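Local structure of scyllo-inosose 3-dehydrogenase (Thermotoga maritima, 3IP1) at residues E53-I58 with G107-N112; L175-G180 with R352-M357; A203-G208 with A231-A236; N311-I316 with R335-G340. The protein catalyses the NAD+-dependent oxidation of scyllo-inosose to 3-dehydro-scyllo-inosose, a step that probably belongs to myo-inositol degradation. One frame throughout, in Å; residues are numbered along the deposited sequence. Where two conformers were deposited one is given.

In the fold
From the N terminus, contact 1 comes first: it brings 107-112 back to 53-58 across 48 intervening residues, joining turns at the edge of the GroES-like catalytic domain. The chain then opens contact 2 at 175-180 and returns to close it only at 352-357, 171 residues later, so that a catalytic-domain loop meets helix 349-358. Contacts 3 and 4 both fall within this long excursion, one after the other and without crossing. Contact 3 joins helix 194-207 to helix 224-235, whereas contact 4 pairs the last two strands of the Rossmann sheet. These two touch directly, Arg-207 NE lying 2.7 Å from Gly-340 O, a probable hydrogen bond.

Contact 1: E53-I58 with G107-N112; sequences EKPTEI and GPEAIN
Gly-107 gives its backbone N to Glu-57 O in a nearly straight bond of 2.9 Å, and its CA-H rests against Pro-55 O, which sits close over the glycine. At Pro-108 the ring lies beside the Pro-55 ring, CG of the former 3.7 Å from CB of the latter, while CD sits by Pro-55 O. Glu-109 N then donates to Pro-55 O at 2.9 Å, from 38° above the carbonyl plane, a more bent bond than the first. Two type I beta turns, Lys-54 to Glu-57 and Gly-107 to Ala-110, are thus docked on each other where antiparallel strands 57-66 and 98-106 of the GroES-like catalytic domain begin and end. Glu-109 CG stands beside its own backbone N (chi1 -67°), and the extended chain beyond it runs alongside the Pro-55 ring in the same direction, bringing OE2 to 3.8 Å from Pro-55 CG. Glu-109 O faces the methyl Thr-56 CG2 at 3.8 Å; the hydroxyl of that threonine is instead bonded to Asp-168. Finally, Ala-110 CB points into the first segment, touching the backbone oxygens of Thr-56 and Glu-57 and meeting Ile-58 CG2 at 3.6 Å, with Phe-119 packing on the same isoleucine.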
loop_
_atom_site.group_PDB
_atom_site.type_symbol
_atom_site.label_atom_id
_atom_site.label_comp_id
_atom_site.label_asym_id
_atom_site.label_seq_id
_atom_site.Cartn_x
_atom_site.Cartn_y
_atom_site.Cartn_z
ATOM N N GLU A 53 -21.867 33.681 -10.479
ATOM C CA GLU A 53 -22.416 34.174 -9.227
ATOM C C GLU A 53 -21.422 34.069 -8.088
ATOM O O GLU A 53 -21.573 34.739 -7.067
ATOM C CB GLU A 53 -23.672 33.393 -8.873
ATOM C CG GLU A 53 -24.877 33.857 -9.652
ATOM C CD GLU A 53 -25.918 32.776 -9.789
ATOM O OE1 GLU A 53 -27.097 33.141 -9.986
ATOM O OE2 GLU A 53 -25.559 31.572 -9.703
ATOM N N LYS A 54 -20.437 33.201 -8.268
ATOM C CA LYS A 54 -19.328 33.070 -7.342
ATOM C C LYS A 54 -18.059 33.277 -8.143
ATOM O O LYS A 54 -18.020 32.922 -9.318
ATOM C CB LYS A 54 -19.336 31.691 -6.676
ATOM C CG LYS A 54 -20.408 31.538 -5.613
ATOM C CD LYS A 54 -21.005 30.172 -5.689
ATOM C CE LYS A 54 -20.896 29.456 -4.361
ATOM N NZ LYS A 54 -20.583 28.004 -4.623
ATOM N N PRO A 55 -17.026 33.873 -7.520
ATOM C CA PRO A 55 -15.858 34.257 -8.314
ATOM C C PRO A 55 -15.037 33.066 -8.860
ATOM O O PRO A 55 -14.120 33.276 -9.659
ATOM C CB PRO A 55 -15.028 35.139 -7.357
ATOM C CG PRO A 55 -15.647 35.000 -6.004
ATOM C CD PRO A 55 -17.026 34.457 -6.165
ATOM N N THR A 56 -15.389 31.847 -8.447
ATOM C CA THR A 56 -14.679 30.614 -8.847
ATOM C C THR A 56 -15.359 29.893 -10.015
ATOM O O THR A 56 -14.866 28.876 -10.487
ATOM C CB THR A 56 -14.603 29.616 -7.672
ATOM O OG1 THR A 56 -15.921 29.465 -7.136
ATOM C CG2 THR A 56 -13.681 30.127 -6.563
ATOM N N GLU A 57 -16.491 30.414 -10.476
ATOM C CA GLU A 57 -17.262 29.764 -11.525
ATOM C C GLU A 57 -16.794 30.102 -12.933
ATOM O O GLU A 57 -16.188 31.152 -13.171
ATOM C CB GLU A 57 -18.756 30.082 -11.370
ATOM C CG GLU A 57 -19.359 29.429 -10.122
ATOM C CD GLU A 57 -20.817 29.820 -9.862
ATOM O OE1 GLU A 57 -21.237 30.930 -10.276
ATOM O OE2 GLU A 57 -21.544 29.005 -9.242
ATOM N N ILE A 58 -17.076 29.183 -13.852
ATOM C CA ILE A 58 -16.882 29.381 -15.287
ATOM C C ILE A 58 -18.146 28.954 -16.020
ATOM O O ILE A 58 -18.946 28.174 -15.503
ATOM C CB ILE A 58 -15.701 28.531 -15.864
ATOM C CG1 ILE A 58 -15.986 27.018 -15.685
ATOM C CG2 ILE A 58 -14.371 28.955 -15.210
ATOM C CD1 ILE A 58 -14.972 26.046 -16.330
ATOM N N GLY A 107 -14.814 33.594 -13.821
ATOM C CA GLY A 107 -14.717 34.557 -12.725
ATOM C C GLY A 107 -13.274 34.841 -12.352
ATOM O O GLY A 107 -12.369 34.132 -12.811
ATOM N N PRO A 108 -13.046 35.888 -11.534
ATOM C CA PRO A 108 -11.709 36.352 -11.170
ATOM C C PRO A 108 -10.843 35.286 -10.482
ATOM O O PRO A 108 -9.628 35.270 -10.678
ATOM C CB PRO A 108 -11.984 37.552 -10.229
ATOM C CG PRO A 108 -13.397 37.402 -9.792
ATOM C CD PRO A 108 -14.083 36.788 -11.002
ATOM N N GLU A 109 -11.475 34.387 -9.725
ATOM C CA GLU A 109 -10.775 33.336 -8.979
ATOM C C GLU A 109 -10.994 31.943 -9.589
ATOM O O GLU A 109 -10.824 30.935 -8.894
ATOM C CB GLU A 109 -11.270 33.309 -7.527
ATOM C CG GLU A 109 -10.935 34.519 -6.673
ATOM C CD GLU A 109 -11.793 34.596 -5.396
ATOM O OE1 GLU A 109 -12.194 33.541 -4.847
ATOM O OE2 GLU A 109 -12.078 35.716 -4.924
ATOM N N ALA A 110 -11.409 31.885 -10.857
ATOM C CA ALA A 110 -11.694 30.601 -11.503
ATOM C C ALA A 110 -10.424 30.005 -12.106
ATOM O O ALA A 110 -10.076 30.276 -13.253
ATOM C CB ALA A 110 -12.797 30.749 -12.561
ATOM N N ILE A 111 -9.731 29.187 -11.320
ATOM C CA ILE A 111 -8.354 28.789 -11.668
ATOM C C ILE A 111 -8.255 27.485 -12.452
ATOM O O ILE A 111 -8.821 26.475 -12.062
ATOM C CB ILE A 111 -7.457 28.719 -10.402
ATOM C CG1 ILE A 111 -7.549 30.034 -9.584
ATOM C CG2 ILE A 111 -6.032 28.392 -10.777
ATOM C CD1 ILE A 111 -7.123 31.317 -10.337
ATOM N N ASN A 112 -7.531 27.526 -13.559
ATOM C CA ASN A 112 -7.217 26.337 -14.342
ATOM C C ASN A 112 -5.996 25.641 -13.732
ATOM O O ASN A 112 -4.911 26.233 -13.657
ATOM C CB ASN A 112 -6.937 26.715 -15.798
ATOM C CG ASN A 112 -6.659 25.511 -16.675
ATOM O OD1 ASN A 112 -6.543 24.401 -16.182
ATOM N ND2 ASN A 112 -6.546 25.729 -17.988
#

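Contact 2: L175-G180 with R352-M357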
loop_
_atom_site.group_PDB
_atom_site.type_symbol
_atom_site.label_atom_id
_atom_site.label_comp_id
_atom_site.label_asym_id
_atom_site.label_seq_id
_atom_site.Cartn_x
_atom_site.Cartn_y
_atom_site.Cartn_z
ATOM N N LEU A 175 -8.391 20.061 -21.578
ATOM C CA LEU A 175 -8.138 19.098 -22.646
ATOM C C LEU A 175 -7.023 19.521 -23.627
ATOM O O LEU A 175 -6.964 18.995 -24.751
ATOM C CB LEU A 175 -9.425 18.809 -23.430
ATOM C CG LEU A 175 -10.638 18.224 -22.684
ATOM C CD1 LEU A 175 -11.830 18.193 -23.637
ATOM C CD2 LEU A 175 -10.367 16.826 -22.058
ATOM N N ARG A 176 -6.153 20.458 -23.235
ATOM C CA ARG A 176 -5.046 20.957 -24.096
ATOM C C ARG A 176 -4.193 19.837 -24.689
ATOM O O ARG A 176 -3.809 19.858 -25.860
ATOM C CB ARG A 176 -4.119 21.882 -23.299
ATOM C CG ARG A 176 -4.589 23.307 -23.171
ATOM C CD ARG A 176 -3.929 24.206 -24.215
ATOM N NE ARG A 176 -2.474 24.090 -24.205
ATOM C CZ ARG A 176 -1.671 24.901 -24.879
ATOM N NH1 ARG A 176 -0.357 24.735 -24.836
ATOM N NH2 ARG A 176 -2.191 25.882 -25.598
ATOM N N GLU A 177 -3.869 18.862 -23.845
ATOM C CA GLU A 177 -3.049 17.721 -24.283
ATOM C C GLU A 177 -3.611 16.962 -25.501
ATOM O O GLU A 177 -2.881 16.230 -26.166
ATOM C CB GLU A 177 -2.880 16.710 -23.145
ATOM C CG GLU A 177 -1.959 17.125 -21.990
ATOM C CD GLU A 177 -2.167 16.202 -20.788
ATOM O OE1 GLU A 177 -1.260 15.390 -20.483
ATOM O OE2 GLU A 177 -3.264 16.258 -20.183
ATOM N N LEU A 178 -4.907 17.093 -25.765
ATOM C CA LEU A 178 -5.508 16.376 -26.898
ATOM C C LEU A 178 -5.345 17.138 -28.217
ATOM O O LEU A 178 -5.621 16.602 -29.285
ATOM C CB LEU A 178 -6.993 16.060 -26.646
ATOM C CG LEU A 178 -7.401 15.300 -25.371
ATOM C CD1 LEU A 178 -8.893 14.986 -25.406
ATOM C CD2 LEU A 178 -6.604 14.014 -25.165
ATOM N N GLU A 179 -4.927 18.394 -28.142
ATOM C CA GLU A 179 -4.785 19.194 -29.356
ATOM C C GLU A 179 -3.706 18.614 -30.269
ATOM O O GLU A 179 -2.592 18.365 -29.837
ATOM C CB GLU A 179 -4.499 20.652 -29.019
ATOM C CG GLU A 179 -5.748 21.417 -28.585
ATOM C CD GLU A 179 -5.425 22.767 -27.963
ATOM O OE1 GLU A 179 -4.229 23.093 -27.867
ATOM O OE2 GLU A 179 -6.360 23.498 -27.557
ATOM N N GLY A 180 -4.060 18.363 -31.522
ATOM C CA GLY A 180 -3.091 17.847 -32.483
ATOM C C GLY A 180 -2.991 16.338 -32.441
ATOM O O GLY A 180 -2.313 15.730 -33.279
ATOM N N ARG A 352 -5.121 11.979 -15.393
ATOM C CA ARG A 352 -4.404 10.833 -15.923
ATOM C C ARG A 352 -5.187 10.176 -17.057
ATOM O O ARG A 352 -4.588 9.694 -18.012
ATOM C CB ARG A 352 -4.096 9.791 -14.833
ATOM C CG ARG A 352 -2.920 10.129 -13.916
ATOM C CD ARG A 352 -2.767 9.016 -12.874
ATOM N NE ARG A 352 -1.740 9.269 -11.864
ATOM C CZ ARG A 352 -1.979 9.745 -10.644
ATOM N NH1 ARG A 352 -3.218 10.063 -10.259
ATOM N NH2 ARG A 352 -0.975 9.917 -9.805
ATOM N N VAL A 353 -6.514 10.127 -16.942
ATOM C CA VAL A 353 -7.337 9.609 -18.048
ATOM C C VAL A 353 -7.124 10.470 -19.304
ATOM O O VAL A 353 -7.019 9.952 -20.406
ATOM C CB VAL A 353 -8.836 9.522 -17.699
ATOM C CG1 VAL A 353 -9.685 9.324 -18.998
ATOM C CG2 VAL A 353 -9.071 8.393 -16.690
ATOM N N ILE A 354 -7.034 11.785 -19.111
ATOM C CA ILE A 354 -6.764 12.716 -20.213
ATOM C C ILE A 354 -5.384 12.457 -20.861
ATOM O O ILE A 354 -5.281 12.371 -22.095
ATOM C CB ILE A 354 -6.965 14.205 -19.766
ATOM C CG1 ILE A 354 -8.452 14.450 -19.470
ATOM C CG2 ILE A 354 -6.429 15.177 -20.828
ATOM C CD1 ILE A 354 -8.753 15.624 -18.480
ATOM N N SER A 355 -4.345 12.304 -20.030
ATOM C CA SER A 355 -2.984 12.013 -20.530
ATOM C C SER A 355 -2.944 10.700 -21.270
ATOM O O SER A 355 -2.276 10.584 -22.287
ATOM C CB SER A 355 -1.961 11.976 -19.398
ATOM O OG SER A 355 -1.875 13.259 -18.816
ATOM N N LEU A 356 -3.670 9.719 -20.752
ATOM C CA LEU A 356 -3.754 8.410 -21.377
ATOM C C LEU A 356 -4.362 8.529 -22.790
ATOM O O LEU A 356 -3.797 8.035 -23.771
ATOM C CB LEU A 356 -4.590 7.497 -20.481
ATOM C CG LEU A 356 -4.299 6.014 -20.308
ATOM C CD1 LEU A 356 -2.819 5.615 -20.404
ATOM C CD2 LEU A 356 -4.888 5.584 -18.995
HETATM N N MSE A 357 -5.503 9.207 -22.892
HETATM C CA MSE A 357 -6.090 9.478 -24.198
HETATM C C MSE A 357 -5.103 10.217 -25.099
HETATM O O MSE A 357 -4.965 9.868 -26.263
HETATM C CB MSE A 357 -7.373 10.298 -24.073
HETATM C CG MSE A 357 -8.543 9.533 -23.461
HETATM SE SE MSE A 357 -10.093 10.698 -23.454
HETATM C CE MSE A 357 -11.353 9.422 -22.638
#
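One polar bond spans this contact, from the hydroxyl of Ser-355 to the carboxylate of Glu-177. Ser-355 OG donates to Glu-177 OE1 at 2.8 Å, meeting the syn lone pair of OE1, on the side facing OE2. The glutamate reaches the helix because CG lies beside its backbone N (chi1 -72°) and the chain beyond is extended. Pro-351 O, one turn back in the same helix as the serine, is a second acceptor for this hydroxyl, which probably shares its single hydrogen between the two. The second carboxylate oxygen, Glu-177 OE2, comes against a methyl, 3.4 Å from Ile-354 CG2, the two side chains crossing at about a right angle.

The remaining contacts are mostly apolar and centre on Ile-354, whose CB is directed toward 175-180. Leu-175 CD2 lies across its ethyl arm, 4.0 Å from Ile-354 CG1. Leu-178 comes in over the next turn of the helix, its CD2 3.9 Å from CB of the selenomethionine Met-357 and 3.7 Å from Ile-354 O. Leu-187 of helix 185-192 touches both leucines, and Cys-126 of strand 124-127 touches both Leu-175 and Ile-354.

The 3-10 turn 176-178, just after catalytic-domain strand 172-174, is thereby seated on helix 349-358, the element that follows the last Rossmann strand, an arrangement consistent with the junction between catalytic and coenzyme-binding domains in zinc-containing alcohol dehydrogenases.

Contact 3: A203-G208 with A231-A236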
loop_
_atom_site.group_PDB
_atom_site.type_symbol
_atom_site.label_atom_id
_atom_site.label_comp_id
_atom_site.label_asym_id
_atom_site.label_seq_id
_atom_site.Cartn_x
_atom_site.Cartn_y
_atom_site.Cartn_z
ATOM N N ALA A 203 -12.485 2.548 -10.584
ATOM C CA ALA A 203 -12.849 1.215 -10.185
ATOM C C ALA A 203 -11.680 0.245 -10.264
ATOM O O ALA A 203 -11.481 -0.528 -9.341
ATOM C CB ALA A 203 -14.041 0.723 -11.005
ATOM N N VAL A 204 -10.892 0.291 -11.336
ATOM C CA VAL A 204 -9.830 -0.720 -11.508
ATOM C C VAL A 204 -8.416 -0.357 -11.001
ATOM O O VAL A 204 -7.650 -1.257 -10.604
ATOM C CB VAL A 204 -9.736 -1.278 -12.962
ATOM C CG1 VAL A 204 -11.060 -1.915 -13.362
ATOM C CG2 VAL A 204 -9.332 -0.208 -13.965
ATOM N N ILE A 205 -8.087 0.937 -11.027
ATOM C CA ILE A 205 -6.754 1.416 -10.644
ATOM C C ILE A 205 -6.770 1.869 -9.189
ATOM O O ILE A 205 -5.968 1.384 -8.385
ATOM C CB ILE A 205 -6.263 2.588 -11.564
ATOM C CG1 ILE A 205 -6.200 2.164 -13.033
ATOM C CG2 ILE A 205 -4.893 3.151 -11.088
ATOM C CD1 ILE A 205 -5.465 0.876 -13.306
ATOM N N VAL A 206 -7.688 2.782 -8.858
ATOM C CA VAL A 206 -7.761 3.356 -7.516
ATOM C C VAL A 206 -8.362 2.410 -6.461
ATOM O O VAL A 206 -7.720 2.132 -5.455
ATOM C CB VAL A 206 -8.534 4.702 -7.498
ATOM C CG1 VAL A 206 -8.470 5.343 -6.094
ATOM C CG2 VAL A 206 -7.960 5.671 -8.564
ATOM N N ARG A 207 -9.606 1.966 -6.662
ATOM C CA ARG A 207 -10.260 1.040 -5.736
ATOM C C ARG A 207 -9.753 -0.393 -5.867
ATOM O O ARG A 207 -9.475 -1.047 -4.873
ATOM C CB ARG A 207 -11.788 1.063 -5.947
ATOM C CG ARG A 207 -12.447 2.363 -5.510
ATOM C CD ARG A 207 -12.236 2.591 -4.017
ATOM N NE ARG A 207 -13.103 1.705 -3.238
ATOM C CZ ARG A 207 -12.743 1.067 -2.133
ATOM N NH1 ARG A 207 -11.520 1.191 -1.645
ATOM N NH2 ARG A 207 -13.627 0.312 -1.502
ATOM N N GLY A 208 -9.671 -0.883 -7.104
ATOM C CA GLY A 208 -9.226 -2.238 -7.382
ATOM C C GLY A 208 -7.775 -2.474 -7.050
ATOM O O GLY A 208 -7.359 -3.621 -6.864
ATOM N N ALA A 231 -9.705 -1.112 -22.184
ATOM C CA ALA A 231 -8.692 -0.181 -22.662
ATOM C C ALA A 231 -7.677 0.151 -21.571
ATOM O O ALA A 231 -6.465 0.076 -21.804
ATOM C CB ALA A 231 -9.362 1.100 -23.188
ATOM N N ILE A 232 -8.168 0.521 -20.388
ATOM C CA ILE A 232 -7.281 0.959 -19.309
ATOM C C ILE A 232 -6.328 -0.157 -18.884
ATOM O O ILE A 232 -5.120 0.066 -18.717
ATOM C CB ILE A 232 -8.067 1.450 -18.072
ATOM C CG1 ILE A 232 -8.748 2.808 -18.368
ATOM C CG2 ILE A 232 -7.131 1.580 -16.882
ATOM C CD1 ILE A 232 -10.022 3.062 -17.471
ATOM N N LEU A 233 -6.888 -1.350 -18.713
ATOM C CA LEU A 233 -6.148 -2.483 -18.192
ATOM C C LEU A 233 -5.190 -3.083 -19.215
ATOM O O LEU A 233 -4.139 -3.585 -18.835
ATOM C CB LEU A 233 -7.112 -3.521 -17.624
ATOM C CG LEU A 233 -7.741 -3.024 -16.311
ATOM C CD1 LEU A 233 -8.929 -3.916 -15.848
ATOM C CD2 LEU A 233 -6.655 -2.898 -15.211
ATOM N N LYS A 234 -5.530 -3.004 -20.510
ATOM C CA LYS A 234 -4.546 -3.323 -21.538
ATOM C C LYS A 234 -3.390 -2.318 -21.509
ATOM O O LYS A 234 -2.239 -2.724 -21.442
ATOM C CB LYS A 234 -5.153 -3.425 -22.942
ATOM C CG LYS A 234 -4.311 -4.237 -23.921
ATOM C CD LYS A 234 -4.020 -5.651 -23.401
ATOM C CE LYS A 234 -3.049 -6.421 -24.316
ATOM N NZ LYS A 234 -2.831 -7.827 -23.839
ATOM N N HIS A 235 -3.699 -1.021 -21.516
ATOM C CA HIS A 235 -2.670 0.011 -21.373
ATOM C C HIS A 235 -1.852 -0.145 -20.088
ATOM O O HIS A 235 -0.681 0.250 -20.061
ATOM C CB HIS A 235 -3.249 1.434 -21.520
ATOM C CG HIS A 235 -3.367 1.875 -22.951
ATOM N ND1 HIS A 235 -4.405 1.474 -23.772
ATOM C CD2 HIS A 235 -2.553 2.636 -23.723
ATOM C CE1 HIS A 235 -4.238 1.987 -24.980
ATOM N NE2 HIS A 235 -3.117 2.687 -24.979
ATOM N N ALA A 236 -2.452 -0.756 -19.062
ATOM C CA ALA A 236 -1.787 -0.988 -17.776
ATOM C C ALA A 236 -0.866 -2.207 -17.776
ATOM O O ALA A 236 -0.216 -2.496 -16.761
ATOM C CB ALA A 236 -2.814 -1.134 -16.668
#
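Ala-231 O is gripped twice by one residue of its own helix: His-235 N reaches it at 3.0 Å in the regular helical bond, and His-235 ND1 reaches it at 3.2 Å from the opposite face of the carbonyl. The acceptor lies in the imidazole plane, so this second bond fixes the ring's rotation at the helix end, behind the apolar surface that Ile-232 and Leu-233 turn to helix 194-207. Val-204 and Leu-233 meet there tip to tip. The two forks face each other methyl to methyl, with Val-204 CG1 3.8 Å from Leu-233 CD1 and Val-204 CG2 4.0 Å from Leu-233 CD2. Helix 224-235 follows what is probably the glycine-rich turn of the Rossmann fold; against helix 194-207, the short segments 203-207 and 231-235 run at 60° to each other, their axes 10.6 Å apart. An alanine in place of Leu-233 would remove both methyls and is likely to leave a gap beside Val-204 and Leu-285 of strand 285-288, which both pack on this leucine. Ile-205 approaches Ile-232 at a slant; with its CG1 beside the backbone N (chi1 -59°), the ethyl arm swings forward until CG1 is 4.0 Å from Ile-232 CG2. Arg-212 of a neighbouring subunit packs against Ile-205.

Contact 4: N311-I316 with R335-G340; sequences NATVAI and RAQIVG
Arg-335 NH2 donates to Asn-311 OD1 at 2.8 Å, a fairly straight bond (162°) in which the oxygen lies at the edge of the guanidinium, close to its plane. The amide is turned almost perpendicular to that plane, 79° away, and the two side chains run alongside each other. A leucine in place of Arg-335 would probably leave Asn-311 OD1 without its charged donor and the asparagine amide freer to turn. Next along, Gln-337 NE2 gives a nearly linear bond of 2.8 Å to Thr-313 OG1, the hydroxyl oxygen lying in the amide plane. Bending at chi2 (-80°) folds the glutamine back over the neighbouring strand, where NE2 also makes a weak bond to Asn-311 O. A water donating to both Asn-311 OD1 and Gln-337 OE1 links the two pairs.

Beneath these groups lies a parallel ladder, with Val-314 N bonded to Gln-337 O at 2.7 Å and Val-339 N to Val-314 O at 2.9 Å. Strands 313-316 and 337-340 are the last two of the six-stranded Rossmann sheet, and 337-340 pairs antiparallel with a strand of a neighbouring subunit, carrying the sheet across the interface. On one face Ile-316 CD1 packs on Ile-338 CG2 at 3.6 Å, under Trp-297 of helix 293-306. On the other, Val-339 CG2 lies 3.8 Å from Ala-315 CB. Arg-207 of that same neighbouring subunit reaches Gln-337 OE1, giving the amide oxygen a second donor.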
loop_
_atom_site.group_PDB
_atom_site.type_symbol
_atom_site.label_atom_id
_atom_site.label_comp_id
_atom_site.label_asym_id
_atom_site.label_seq_id
_atom_site.Cartn_x
_atom_site.Cartn_y
_atom_site.Cartn_z
ATOM N N ASN A 311 -4.647 -13.823 -4.513
ATOM C CA ASN A 311 -4.723 -12.364 -4.410
ATOM C C ASN A 311 -5.653 -11.684 -5.438
ATOM O O ASN A 311 -5.458 -10.521 -5.761
ATOM C CB ASN A 311 -3.304 -11.755 -4.444
ATOM C CG ASN A 311 -2.503 -12.120 -3.213
ATOM O OD1 ASN A 311 -2.964 -11.935 -2.078
ATOM N ND2 ASN A 311 -1.304 -12.651 -3.419
ATOM N N ALA A 312 -6.659 -12.411 -5.940
ATOM C CA ALA A 312 -7.648 -11.806 -6.843
ATOM C C ALA A 312 -8.440 -10.749 -6.105
ATOM O O ALA A 312 -8.731 -10.890 -4.919
ATOM C CB ALA A 312 -8.598 -12.849 -7.418
ATOM N N THR A 313 -8.773 -9.689 -6.820
ATOM C CA THR A 313 -9.671 -8.669 -6.332
ATOM C C THR A 313 -10.936 -8.653 -7.196
ATOM O O THR A 313 -10.852 -8.665 -8.434
ATOM C CB THR A 313 -8.980 -7.285 -6.354
ATOM O OG1 THR A 313 -7.921 -7.286 -5.396
ATOM C CG2 THR A 313 -9.974 -6.165 -6.008
ATOM N N VAL A 314 -12.109 -8.648 -6.564
ATOM C CA VAL A 314 -13.328 -8.405 -7.322
ATOM C C VAL A 314 -13.789 -6.991 -7.025
ATOM O O VAL A 314 -14.088 -6.653 -5.889
ATOM C CB VAL A 314 -14.465 -9.380 -7.026
ATOM C CG1 VAL A 314 -15.606 -9.166 -8.044
ATOM C CG2 VAL A 314 -13.987 -10.787 -7.091
ATOM N N ALA A 315 -13.805 -6.163 -8.062
ATOM C CA ALA A 315 -14.254 -4.785 -7.912
ATOM C C ALA A 315 -15.686 -4.702 -8.445
ATOM O O ALA A 315 -15.959 -5.134 -9.579
ATOM C CB ALA A 315 -13.315 -3.838 -8.669
ATOM N N ILE A 316 -16.593 -4.179 -7.617
ATOM C CA ILE A 316 -18.009 -4.042 -7.990
ATOM C C ILE A 316 -18.326 -2.591 -8.323
ATOM O O ILE A 316 -18.257 -1.726 -7.461
ATOM C CB ILE A 316 -18.951 -4.554 -6.871
ATOM C CG1 ILE A 316 -18.677 -6.035 -6.582
ATOM C CG2 ILE A 316 -20.439 -4.388 -7.291
ATOM C CD1 ILE A 316 -19.097 -6.495 -5.169
ATOM N N ARG A 335 -7.074 -16.262 -0.865
ATOM C CA ARG A 335 -6.480 -14.969 -0.485
ATOM C C ARG A 335 -7.006 -13.832 -1.376
ATOM O O ARG A 335 -6.240 -13.002 -1.891
ATOM C CB ARG A 335 -4.936 -15.053 -0.532
ATOM C CG ARG A 335 -4.254 -14.175 0.493
ATOM C CD ARG A 335 -2.743 -14.124 0.251
ATOM N NE ARG A 335 -2.064 -13.542 1.394
ATOM C CZ ARG A 335 -1.758 -12.257 1.515
ATOM N NH1 ARG A 335 -1.161 -11.829 2.615
ATOM N NH2 ARG A 335 -2.040 -11.410 0.538
ATOM N N ALA A 336 -8.320 -13.800 -1.542
ATOM C CA ALA A 336 -8.951 -12.874 -2.468
ATOM C C ALA A 336 -9.704 -11.804 -1.703
ATOM O O ALA A 336 -9.900 -11.913 -0.494
ATOM C CB ALA A 336 -9.869 -13.624 -3.436
ATOM N N GLN A 337 -10.065 -10.735 -2.393
ATOM C CA GLN A 337 -10.815 -9.651 -1.761
ATOM C C GLN A 337 -11.861 -9.021 -2.698
ATOM O O GLN A 337 -11.857 -9.237 -3.903
ATOM C CB GLN A 337 -9.882 -8.566 -1.180
ATOM C CG GLN A 337 -8.790 -8.024 -2.130
ATOM C CD GLN A 337 -7.534 -8.948 -2.254
ATOM O OE1 GLN A 337 -7.145 -9.681 -1.321
ATOM N NE2 GLN A 337 -6.914 -8.908 -3.415
ATOM N N ILE A 338 -12.740 -8.232 -2.093
ATOM C CA ILE A 338 -13.867 -7.613 -2.759
ATOM C C ILE A 338 -13.882 -6.148 -2.363
ATOM O O ILE A 338 -13.931 -5.829 -1.178
ATOM C CB ILE A 338 -15.216 -8.224 -2.263
ATOM C CG1 ILE A 338 -15.244 -9.751 -2.464
ATOM C CG2 ILE A 338 -16.415 -7.538 -2.960
ATOM C CD1 ILE A 338 -16.353 -10.416 -1.695
ATOM N N VAL A 339 -13.850 -5.275 -3.360
ATOM C CA VAL A 339 -13.948 -3.833 -3.143
ATOM C C VAL A 339 -15.153 -3.279 -3.910
ATOM O O VAL A 339 -15.459 -3.696 -5.032
ATOM C CB VAL A 339 -12.634 -3.055 -3.549
ATOM C CG1 VAL A 339 -11.410 -3.591 -2.792
ATOM C CG2 VAL A 339 -12.373 -3.133 -5.047
ATOM N N GLY A 340 -15.851 -2.343 -3.296
ATOM C CA GLY A 340 -16.856 -1.607 -4.010
ATOM C C GLY A 340 -16.239 -0.323 -4.528
ATOM O O GLY A 340 -15.267 0.189 -3.962
HETATM O O HOH W 1 -4.521 -9.487 -1.739
#